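Local coordinates for protein phospholipase C-beta (PLC-beta) (Sepia officinalis, PDB 3QR0) that belongs to the phosphoinositide-specific phospholipase C family, a multidomain protein combining PH, EF-hand-like, TIM-barrel and C2 domains and binding a calcium ion in its barrel, at residues A[26-31]-A[122-127]; A[545-550]-A[572-577]; A[583-588]-A[596-601]. All blocks are in the same frame, centred on the assembly; numbering follows the deposited sequence.

Interaction 1. Residues A[26-31]-A[122-127]; sequences DKFLKW and LVAENS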
loop_
_atom_site.group_PDB
_atom_site.type_symbol
_atom_site.label_atom_id
_atom_site.label_comp_id
_atom_site.label_asym_id
_atom_site.label_seq_id
_atom_site.Cartn_x
_atom_site.Cartn_y
_atom_site.Cartn_z
ATOM N N ASP A 26 7.507 13.163 26.768
ATOM C CA ASP A 26 8.848 13.676 26.988
ATOM C C ASP A 26 8.941 15.119 26.484
ATOM O O ASP A 26 8.152 15.554 25.638
ATOM C CB ASP A 26 9.885 12.783 26.292
ATOM C CG ASP A 26 10.310 11.592 27.150
ATOM O OD1 ASP A 26 10.657 11.793 28.335
ATOM O OD2 ASP A 26 10.314 10.456 26.635
ATOM N N LYS A 27 9.899 15.852 27.035
ATOM C CA LYS A 27 10.121 17.244 26.677
ATOM C C LYS A 27 11.010 17.311 25.442
ATOM O O LYS A 27 12.005 16.593 25.344
ATOM C CB LYS A 27 10.758 17.997 27.850
ATOM C CG LYS A 27 9.913 17.951 29.125
ATOM C CD LYS A 27 10.724 18.201 30.401
ATOM C CE LYS A 27 10.676 19.649 30.855
ATOM N NZ LYS A 27 10.993 19.786 32.307
ATOM N N PHE A 28 10.621 18.150 24.486
ATOM C CA PHE A 28 11.410 18.386 23.277
ATOM C C PHE A 28 11.417 19.867 22.961
ATOM O O PHE A 28 10.472 20.575 23.298
ATOM C CB PHE A 28 10.799 17.678 22.067
ATOM C CG PHE A 28 10.864 16.177 22.119
ATOM C CD1 PHE A 28 11.878 15.491 21.459
ATOM C CD2 PHE A 28 9.883 15.448 22.778
ATOM C CE1 PHE A 28 11.931 14.102 21.479
ATOM C CE2 PHE A 28 9.926 14.057 22.806
ATOM C CZ PHE A 28 10.956 13.383 22.155
ATOM N N LEU A 29 12.472 20.331 22.301
ATOM C CA LEU A 29 12.438 21.646 21.676
ATOM C C LEU A 29 12.001 21.452 20.233
ATOM O O LEU A 29 12.567 20.630 19.517
ATOM C CB LEU A 29 13.798 22.346 21.730
ATOM C CG LEU A 29 14.246 22.880 23.091
ATOM C CD1 LEU A 29 15.553 23.670 22.945
ATOM C CD2 LEU A 29 13.180 23.751 23.758
ATOM N N LYS A 30 10.978 22.195 19.824
ATOM C CA LYS A 30 10.455 22.126 18.462
ATOM C C LYS A 30 10.879 23.370 17.692
ATOM O O LYS A 30 10.788 24.476 18.209
ATOM C CB LYS A 30 8.929 22.028 18.503
ATOM C CG LYS A 30 8.264 21.893 17.152
ATOM C CD LYS A 30 6.753 21.854 17.294
ATOM C CE LYS A 30 6.095 21.400 15.997
ATOM N NZ LYS A 30 6.367 22.352 14.889
ATOM N N TRP A 31 11.335 23.183 16.455
ATOM C CA TRP A 31 11.730 24.303 15.598
ATOM C C TRP A 31 11.288 24.060 14.153
ATOM O O TRP A 31 10.943 22.937 13.783
ATOM C CB TRP A 31 13.244 24.524 15.669
ATOM C CG TRP A 31 14.047 23.352 15.198
ATOM C CD1 TRP A 31 14.369 22.235 15.917
ATOM C CD2 TRP A 31 14.632 23.176 13.902
ATOM N NE1 TRP A 31 15.109 21.375 15.146
ATOM C CE2 TRP A 31 15.288 21.930 13.906
ATOM C CE3 TRP A 31 14.652 23.948 12.733
ATOM C CZ2 TRP A 31 15.962 21.435 12.789
ATOM C CZ3 TRP A 31 15.324 23.460 11.623
ATOM C CH2 TRP A 31 15.973 22.213 11.660
ATOM N N LEU A 122 12.564 18.187 15.998
ATOM C CA LEU A 122 12.587 18.157 17.459
ATOM C C LEU A 122 13.996 17.930 17.979
ATOM O O LEU A 122 14.795 17.276 17.313
ATOM C CB LEU A 122 11.706 17.021 17.964
ATOM C CG LEU A 122 10.250 17.042 17.511
ATOM C CD1 LEU A 122 9.565 15.724 17.858
ATOM C CD2 LEU A 122 9.533 18.222 18.144
ATOM N N VAL A 123 14.285 18.472 19.168
ATOM C CA VAL A 123 15.513 18.159 19.902
ATOM C C VAL A 123 15.116 17.535 21.239
ATOM O O VAL A 123 14.407 18.162 22.029
ATOM C CB VAL A 123 16.368 19.417 20.156
ATOM C CG1 VAL A 123 17.699 19.044 20.825
ATOM C CG2 VAL A 123 16.608 20.183 18.852
ATOM N N ALA A 124 15.544 16.294 21.473
ATOM C CA ALA A 124 15.304 15.608 22.747
ATOM C C ALA A 124 16.326 16.074 23.785
ATOM O O ALA A 124 17.287 16.753 23.441
ATOM C CB ALA A 124 15.392 14.095 22.567
ATOM N N GLU A 125 16.111 15.703 25.047
ATOM C CA GLU A 125 17.049 16.038 26.127
ATOM C C GLU A 125 18.323 15.199 26.065
ATOM O O GLU A 125 19.353 15.594 26.609
ATOM C CB GLU A 125 16.404 15.828 27.497
ATOM C CG GLU A 125 15.356 16.854 27.883
ATOM C CD GLU A 125 14.547 16.405 29.084
ATOM O OE1 GLU A 125 13.939 15.313 29.009
ATOM O OE2 GLU A 125 14.524 17.135 30.097
ATOM N N ASN A 126 18.238 14.029 25.437
ATOM C CA ASN A 126 19.392 13.141 25.291
ATOM C C ASN A 126 19.200 12.169 24.129
ATOM O O ASN A 126 18.148 12.160 23.487
ATOM C CB ASN A 126 19.678 12.395 26.608
ATOM C CG ASN A 126 18.525 11.514 27.054
ATOM O OD1 ASN A 126 18.065 10.641 26.317
ATOM N ND2 ASN A 126 18.054 11.739 28.274
ATOM N N SER A 127 20.221 11.358 23.866
ATOM C CA SER A 127 20.221 10.463 22.714
ATOM C C SER A 127 19.299 9.259 22.904
ATOM O O SER A 127 18.711 8.784 21.939
ATOM C CB SER A 127 21.648 10.005 22.387
ATOM O OG SER A 127 22.159 9.144 23.389
HETATM O O HOH W 1 11.337 14.485 29.191
HETATM O O HOH W 2 13.713 14.545 26.053
HETATM O O HOH W 3 15.949 18.639 15.237
#

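Interaction 2. Residues A[545-550]-A[572-577]; sequences VETQAL and YPKGTR. With GOL (glycerol), chain I.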
loop_
_atom_site.group_PDB
_atom_site.type_symbol
_atom_site.label_atom_id
_atom_site.label_comp_id
_atom_site.label_asym_id
_atom_site.label_seq_id
_atom_site.Cartn_x
_atom_site.Cartn_y
_atom_site.Cartn_z
ATOM N N VAL A 545 11.802 -2.669 -22.165
ATOM C CA VAL A 545 10.841 -1.579 -22.292
ATOM C C VAL A 545 9.486 -2.214 -22.612
ATOM O O VAL A 545 9.434 -3.306 -23.172
ATOM C CB VAL A 545 11.272 -0.554 -23.366
ATOM C CG1 VAL A 545 11.156 -1.140 -24.787
ATOM C CG2 VAL A 545 10.460 0.733 -23.229
ATOM N N GLU A 546 8.389 -1.569 -22.223
ATOM C CA GLU A 546 7.074 -2.177 -22.395
ATOM C C GLU A 546 6.816 -2.589 -23.843
ATOM O O GLU A 546 6.203 -3.615 -24.080
ATOM C CB GLU A 546 5.948 -1.269 -21.876
ATOM C CG GLU A 546 5.666 -0.032 -22.693
ATOM C CD GLU A 546 4.547 0.813 -22.093
ATOM O OE1 GLU A 546 4.858 1.787 -21.383
ATOM O OE2 GLU A 546 3.358 0.504 -22.325
ATOM N N THR A 547 7.305 -1.802 -24.799
ATOM C CA THR A 547 7.153 -2.117 -26.219
ATOM C C THR A 547 7.765 -3.480 -26.573
ATOM O O THR A 547 7.162 -4.250 -27.317
ATOM C CB THR A 547 7.787 -1.024 -27.103
ATOM O OG1 THR A 547 7.318 0.260 -26.677
ATOM C CG2 THR A 547 7.427 -1.231 -28.569
ATOM N N GLN A 548 8.947 -3.785 -26.030
ATOM C CA GLN A 548 9.590 -5.076 -26.307
ATOM C C GLN A 548 8.801 -6.209 -25.670
ATOM O O GLN A 548 8.524 -7.215 -26.320
ATOM C CB GLN A 548 11.039 -5.115 -25.809
ATOM C CG GLN A 548 11.771 -6.441 -26.112
ATOM C CD GLN A 548 13.237 -6.435 -25.690
ATOM O OE1 GLN A 548 13.597 -5.839 -24.680
ATOM N NE2 GLN A 548 14.084 -7.114 -26.463
ATOM N N ALA A 549 8.446 -6.033 -24.402
ATOM C CA ALA A 549 7.710 -7.043 -23.643
ATOM C C ALA A 549 6.352 -7.348 -24.275
ATOM O O ALA A 549 5.922 -8.495 -24.273
ATOM C CB ALA A 549 7.539 -6.603 -22.198
ATOM N N LEU A 550 5.691 -6.322 -24.814
ATOM C CA LEU A 550 4.416 -6.497 -25.524
ATOM C C LEU A 550 4.565 -7.323 -26.800
ATOM O O LEU A 550 3.716 -8.159 -27.099
ATOM C CB LEU A 550 3.790 -5.141 -25.863
ATOM C CG LEU A 550 3.171 -4.381 -24.692
ATOM C CD1 LEU A 550 2.869 -2.929 -25.069
ATOM C CD2 LEU A 550 1.908 -5.097 -24.213
ATOM N N TYR A 572 9.675 -1.861 -17.949
ATOM C CA TYR A 572 9.604 -0.438 -17.612
ATOM C C TYR A 572 8.885 0.369 -18.694
ATOM O O TYR A 572 8.860 -0.038 -19.861
ATOM C CB TYR A 572 11.001 0.126 -17.311
ATOM C CG TYR A 572 11.966 0.055 -18.458
ATOM C CD1 TYR A 572 12.105 1.124 -19.333
ATOM C CD2 TYR A 572 12.756 -1.078 -18.668
ATOM C CE1 TYR A 572 12.987 1.074 -20.392
ATOM C CE2 TYR A 572 13.652 -1.137 -19.731
ATOM C CZ TYR A 572 13.761 -0.056 -20.590
ATOM O OH TYR A 572 14.640 -0.081 -21.653
ATOM N N PRO A 573 8.280 1.510 -18.306
ATOM C CA PRO A 573 7.459 2.255 -19.259
ATOM C C PRO A 573 8.248 2.866 -20.417
ATOM O O PRO A 573 9.398 3.264 -20.254
ATOM C CB PRO A 573 6.806 3.355 -18.400
ATOM C CG PRO A 573 7.598 3.417 -17.150
ATOM C CD PRO A 573 8.182 2.055 -16.942
ATOM N N LYS A 574 7.614 2.914 -21.584
ATOM C CA LYS A 574 8.198 3.532 -22.774
ATOM C C LYS A 574 8.416 5.039 -22.606
ATOM O O LYS A 574 7.742 5.698 -21.809
ATOM C CB LYS A 574 7.310 3.273 -23.999
ATOM C CG LYS A 574 5.895 3.843 -23.895
ATOM C CD LYS A 574 5.008 3.404 -25.063
ATOM C CE LYS A 574 3.541 3.677 -24.759
ATOM N NZ LYS A 574 2.643 3.313 -25.892
ATOM N N GLY A 575 9.344 5.575 -23.389
ATOM C CA GLY A 575 9.728 6.977 -23.312
ATOM C C GLY A 575 8.649 7.997 -23.649
ATOM O O GLY A 575 8.756 9.160 -23.241
ATOM N N THR A 576 7.618 7.584 -24.387
ATOM C CA THR A 576 6.527 8.493 -24.761
ATOM C C THR A 576 5.624 8.872 -23.586
ATOM O O THR A 576 4.874 9.848 -23.677
ATOM C CB THR A 576 5.636 7.912 -25.891
ATOM O OG1 THR A 576 5.224 6.583 -25.547
ATOM C CG2 THR A 576 6.385 7.886 -27.210
ATOM N N ARG A 577 5.680 8.112 -22.490
ATOM C CA ARG A 577 4.929 8.454 -21.277
ATOM C C ARG A 577 5.665 9.538 -20.496
ATOM O O ARG A 577 6.057 9.340 -19.346
ATOM C CB ARG A 577 4.728 7.217 -20.398
ATOM C CG ARG A 577 3.895 6.119 -21.031
ATOM C CD ARG A 577 3.840 4.901 -20.121
ATOM N NE ARG A 577 3.060 3.807 -20.695
ATOM C CZ ARG A 577 1.732 3.707 -20.655
ATOM N NH1 ARG A 577 0.984 4.640 -20.068
ATOM N NH2 ARG A 577 1.144 2.660 -21.217
HETATM C C1 GOL I . 16.262 -2.833 -23.249
HETATM O O1 GOL I . 15.945 -2.288 -21.988
HETATM C C2 GOL I . 15.193 -2.454 -24.272
HETATM O O2 GOL I . 13.972 -3.110 -23.998
HETATM C C3 GOL I . 15.661 -2.839 -25.671
HETATM O O3 GOL I . 15.090 -1.943 -26.593
HETATM O O HOH W 4 2.436 0.569 -24.884
#

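Interaction 3. Residues A[583-588]-A[596-601]; sequences YVPQIY and VALNFQ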
loop_
_atom_site.group_PDB
_atom_site.type_symbol
_atom_site.label_atom_id
_atom_site.label_comp_id
_atom_site.label_asym_id
_atom_site.label_seq_id
_atom_site.Cartn_x
_atom_site.Cartn_y
_atom_site.Cartn_z
ATOM N N TYR A 583 1.538 1.920 -17.118
ATOM C CA TYR A 583 0.721 0.772 -17.519
ATOM C C TYR A 583 0.156 0.067 -16.286
ATOM O O TYR A 583 0.696 0.188 -15.185
ATOM C CB TYR A 583 1.521 -0.234 -18.351
ATOM C CG TYR A 583 2.910 -0.534 -17.832
ATOM C CD1 TYR A 583 4.031 -0.148 -18.554
ATOM C CD2 TYR A 583 3.109 -1.209 -16.626
ATOM C CE1 TYR A 583 5.312 -0.416 -18.092
ATOM C CE2 TYR A 583 4.396 -1.473 -16.154
ATOM C CZ TYR A 583 5.487 -1.072 -16.897
ATOM O OH TYR A 583 6.768 -1.327 -16.455
ATOM N N VAL A 584 -0.927 -0.675 -16.484
ATOM C CA VAL A 584 -1.486 -1.510 -15.431
ATOM C C VAL A 584 -0.594 -2.746 -15.284
ATOM O O VAL A 584 -0.366 -3.462 -16.260
ATOM C CB VAL A 584 -2.935 -1.923 -15.751
ATOM C CG1 VAL A 584 -3.462 -2.883 -14.702
ATOM C CG2 VAL A 584 -3.822 -0.684 -15.840
ATOM N N PRO A 585 -0.064 -2.984 -14.070
ATOM C CA PRO A 585 0.963 -4.013 -13.894
ATOM C C PRO A 585 0.493 -5.454 -14.135
ATOM O O PRO A 585 1.301 -6.290 -14.538
ATOM C CB PRO A 585 1.422 -3.814 -12.446
ATOM C CG PRO A 585 0.285 -3.126 -11.777
ATOM C CD PRO A 585 -0.348 -2.270 -12.813
ATOM N N GLN A 586 -0.793 -5.736 -13.907
ATOM C CA GLN A 586 -1.369 -7.048 -14.209
ATOM C C GLN A 586 -1.033 -7.523 -15.629
ATOM O O GLN A 586 -0.863 -8.717 -15.851
ATOM C CB GLN A 586 -2.895 -7.048 -14.022
ATOM C CG GLN A 586 -3.371 -7.282 -12.580
ATOM C CD GLN A 586 -3.298 -6.047 -11.693
ATOM O OE1 GLN A 586 -2.952 -4.948 -12.143
ATOM N NE2 GLN A 586 -3.626 -6.227 -10.413
ATOM N N ILE A 587 -0.943 -6.595 -16.587
ATOM C CA ILE A 587 -0.610 -6.959 -17.970
ATOM C C ILE A 587 0.617 -7.873 -17.998
ATOM O O ILE A 587 0.644 -8.870 -18.721
ATOM C CB ILE A 587 -0.330 -5.715 -18.857
ATOM C CG1 ILE A 587 -1.612 -4.903 -19.074
ATOM C CG2 ILE A 587 0.235 -6.147 -20.223
ATOM C CD1 ILE A 587 -1.370 -3.512 -19.655
ATOM N N TYR A 588 1.625 -7.525 -17.197
ATOM C CA TYR A 588 2.896 -8.237 -17.188
ATOM C C TYR A 588 2.978 -9.293 -16.083
ATOM O O TYR A 588 3.614 -10.333 -16.276
ATOM C CB TYR A 588 4.048 -7.224 -17.135
ATOM C CG TYR A 588 3.947 -6.267 -18.306
ATOM C CD1 TYR A 588 4.315 -6.671 -19.583
ATOM C CD2 TYR A 588 3.404 -4.996 -18.153
ATOM C CE1 TYR A 588 4.188 -5.825 -20.668
ATOM C CE2 TYR A 588 3.272 -4.143 -19.236
ATOM C CZ TYR A 588 3.669 -4.567 -20.489
ATOM O OH TYR A 588 3.544 -3.734 -21.571
ATOM N N VAL A 596 7.967 -5.548 -12.348
ATOM C CA VAL A 596 7.114 -4.714 -13.177
ATOM C C VAL A 596 7.182 -3.268 -12.659
ATOM O O VAL A 596 6.405 -2.864 -11.792
ATOM C CB VAL A 596 5.683 -5.275 -13.198
ATOM C CG1 VAL A 596 4.786 -4.449 -14.109
ATOM C CG2 VAL A 596 5.712 -6.715 -13.664
ATOM N N ALA A 597 8.132 -2.510 -13.207
ATOM C CA ALA A 597 8.498 -1.182 -12.694
ATOM C C ALA A 597 7.482 -0.080 -13.010
ATOM O O ALA A 597 7.037 0.083 -14.152
ATOM C CB ALA A 597 9.873 -0.778 -13.206
ATOM N N LEU A 598 7.129 0.683 -11.984
ATOM C CA LEU A 598 6.135 1.736 -12.109
ATOM C C LEU A 598 6.702 3.063 -11.636
ATOM O O LEU A 598 7.616 3.108 -10.811
ATOM C CB LEU A 598 4.888 1.379 -11.297
ATOM C CG LEU A 598 4.224 0.047 -11.666
ATOM C CD1 LEU A 598 3.200 -0.355 -10.617
ATOM C CD2 LEU A 598 3.588 0.144 -13.047
ATOM N N ASN A 599 6.145 4.146 -12.157
ATOM C CA ASN A 599 6.470 5.477 -11.682
ATOM C C ASN A 599 5.707 5.760 -10.391
ATOM O O ASN A 599 4.510 6.031 -10.425
ATOM C CB ASN A 599 6.139 6.511 -12.755
ATOM C CG ASN A 599 7.004 6.356 -13.988
ATOM O OD1 ASN A 599 8.226 6.275 -13.894
ATOM N ND2 ASN A 599 6.374 6.313 -15.150
ATOM N N PHE A 600 6.415 5.711 -9.264
ATOM C CA PHE A 600 5.801 5.846 -7.938
ATOM C C PHE A 600 5.228 7.231 -7.661
ATOM O O PHE A 600 4.389 7.377 -6.772
ATOM C CB PHE A 600 6.786 5.442 -6.827
ATOM C CG PHE A 600 6.718 3.986 -6.467
ATOM C CD1 PHE A 600 6.878 3.013 -7.438
ATOM C CD2 PHE A 600 6.476 3.588 -5.162
ATOM C CE1 PHE A 600 6.801 1.672 -7.116
ATOM C CE2 PHE A 600 6.408 2.246 -4.831
ATOM C CZ PHE A 600 6.561 1.289 -5.804
ATOM N N GLN A 601 5.665 8.234 -8.424
ATOM C CA GLN A 601 5.190 9.605 -8.245
ATOM C C GLN A 601 3.851 9.872 -8.926
ATOM O O GLN A 601 3.247 10.916 -8.702
ATOM C CB GLN A 601 6.227 10.614 -8.763
ATOM C CG GLN A 601 6.378 10.678 -10.282
ATOM C CD GLN A 601 7.400 9.704 -10.837
ATOM O OE1 GLN A 601 7.545 8.568 -10.354
ATOM N NE2 GLN A 601 8.117 10.139 -11.863
#

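Interaction 1. Residues A[26-31]-A[122-127]
Leu122 lies across from Lys30 as a non-hydrogen-bonded antiparallel pair, and its branches divide between Phe28 and Lys30. Its CB touches Phe28 CD1 at 3.8 Å, its CD1 rises over one face of the Phe28 ring, offset toward the rim, and its CD2 rests against the inner methylenes of Lys30, whose amine leads away. With CG anti to the carbonyl carbon (chi1 -68°), the Phe28 ring is swung over to this neighbour and to Ala124. A water in the indole plane joins Trp31 NE1 to Leu122 O.

Val123 supplies the backbone link. Its O accepts Leu29 N at 2.9 Å, and its N gives a 2.8 Å bond back to Leu29 O. On the face shared with Leu29, Val123 CG2 approaches Trp31, the two side chains meeting at about a right angle.

Ala124 CB lies 3.6 Å from Phe28 CE1, and helix 127-141 covers this side through Val129 and Trp133, the latter edge-to-face with Phe28. At Glu125 direct pairing gives way to water: one molecule links Asp26 OD1, Lys27 N and Glu125 OE1 (2.7 Å), and a second bridges Lys27 O to Glu125 N at 2.8 Å from each.

The strands that come first and last along the chain in the PH-domain sheet are thus joined, with the C-terminal helix of that fold following directly. Apolar packing and paired peptides hold the buried part, whereas the strand end relies on solvent; water between Asp26 and Glu125 probably eases the proximity of their like charges.

Interaction 2. Residues A[545-550]-A[572-577]
Glu546 and Arg577 form a side-on salt bridge, NE meeting OE1 at 2.8 Å and NH2 reaching OE2 at a longer 3.3 Å. Both oxygens use their syn lone pairs, and the carboxylate and guanidinium planes differ by only 7°, which leaves the two groups nearly coplanar. On its anti side OE1 also accepts a nearly straight bond from Lys574 N (3.0 Å), 16° out of the carboxylate plane. Glu546 OE2 is joined to Lys574 NZ through a water, the lysine amine being too distant for a direct salt bridge.

The glutamate reaches this loop because CG sits between its backbone N and carbonyl carbon (chi1 71°) and the chain then runs extended. Its own N donates to Tyr572 O at 2.9 Å, where the strand ending at Tyr572 lies parallel to the one leading into helix 546-555.

Farther out, Val545 CA stands over the centre of the Tyr572 ring, a CH-pi contact of 3.8 Å to the centroid, while Val545 CG2 packs on Lys574 CA. The Tyr572 side chain lies about 6 Å from the bound calcium ion. A glycerol, probably from crystallisation, accepts from Val545 N and from Tyr572 OH (2.6 Å to O1), and its O2 donates to Gln548 OE1.

Two donors on OE1 and a second guanidinium nitrogen on OE2 restrict rotation of the carboxylate. These bonds join the loop after one barrel strand to the helix after its neighbour, and the surrounding positive groups would probably favour the ionised glutamate.

Interaction 3. Residues A[583-588]-A[596-601]
Tyr583 has CG between its backbone N and carbonyl carbon (chi1 44°), which turns the ring toward Val596 and Leu598. Val596, with CG1 anti to its backbone N (chi1 -178°), sends one methyl to Tyr583 and Pro585 and the other to Tyr588.

The distances trace this division. Val596 CG1 lies 3.6 Å from Tyr583 CE2 and 3.8 Å from Pro585 CB, whereas CG2 meets Tyr588 CB at 3.9 Å. Leu598 crosses the tyrosine obliquely, its CD2 also 3.6 Å from Tyr583 CE2; its other methyl, CD1, approaches Pro585 CG at 4.2 Å, those side chains running at about a right angle. At the far end of the ring Tyr583 OH comes within 2.7 Å of Ala597 O. Tyr588 CE2 stands 3.8 Å above one face of the Tyr583 ring, offset toward its rim.

The packing is carried mainly by apolar groups and is buried, within the Y half of the TIM barrel. Segment 596-601 leaves strand 595-596, at the edge of a parallel sheet, and leads to helix 605-613, whose Asn610 touches Leu598. Tyr583 and Tyr588 both reach Ile571 on strand 569-572 and Glu546 on helix 546-555, so that the turn into helix 586-589 packs against both elements.

Interaction 1 stands apart in the PH domain, its centre about 49 Å from that of interaction 2 and about 41 Å from that of interaction 3. It is sheet pairing, mostly buried but with a watered end. The other two adjoin within the Y region of the TIM barrel, centres about 10 Å apart, and meet where Tyr583 and Tyr588 of interaction 3 pack on Glu546 of interaction 2; Tyr572 CA and Tyr583 OH are 3.2 Å apart. Their chemistry nonetheless diverges: 545-550 with 572-577 is partly buried and organised round a carboxylate, whereas 583-588 with 596-601 is fully buried and packs by methyls and rings. Only interaction 1 pairs antiparallel strands; the parallel bridge belongs to interaction 2.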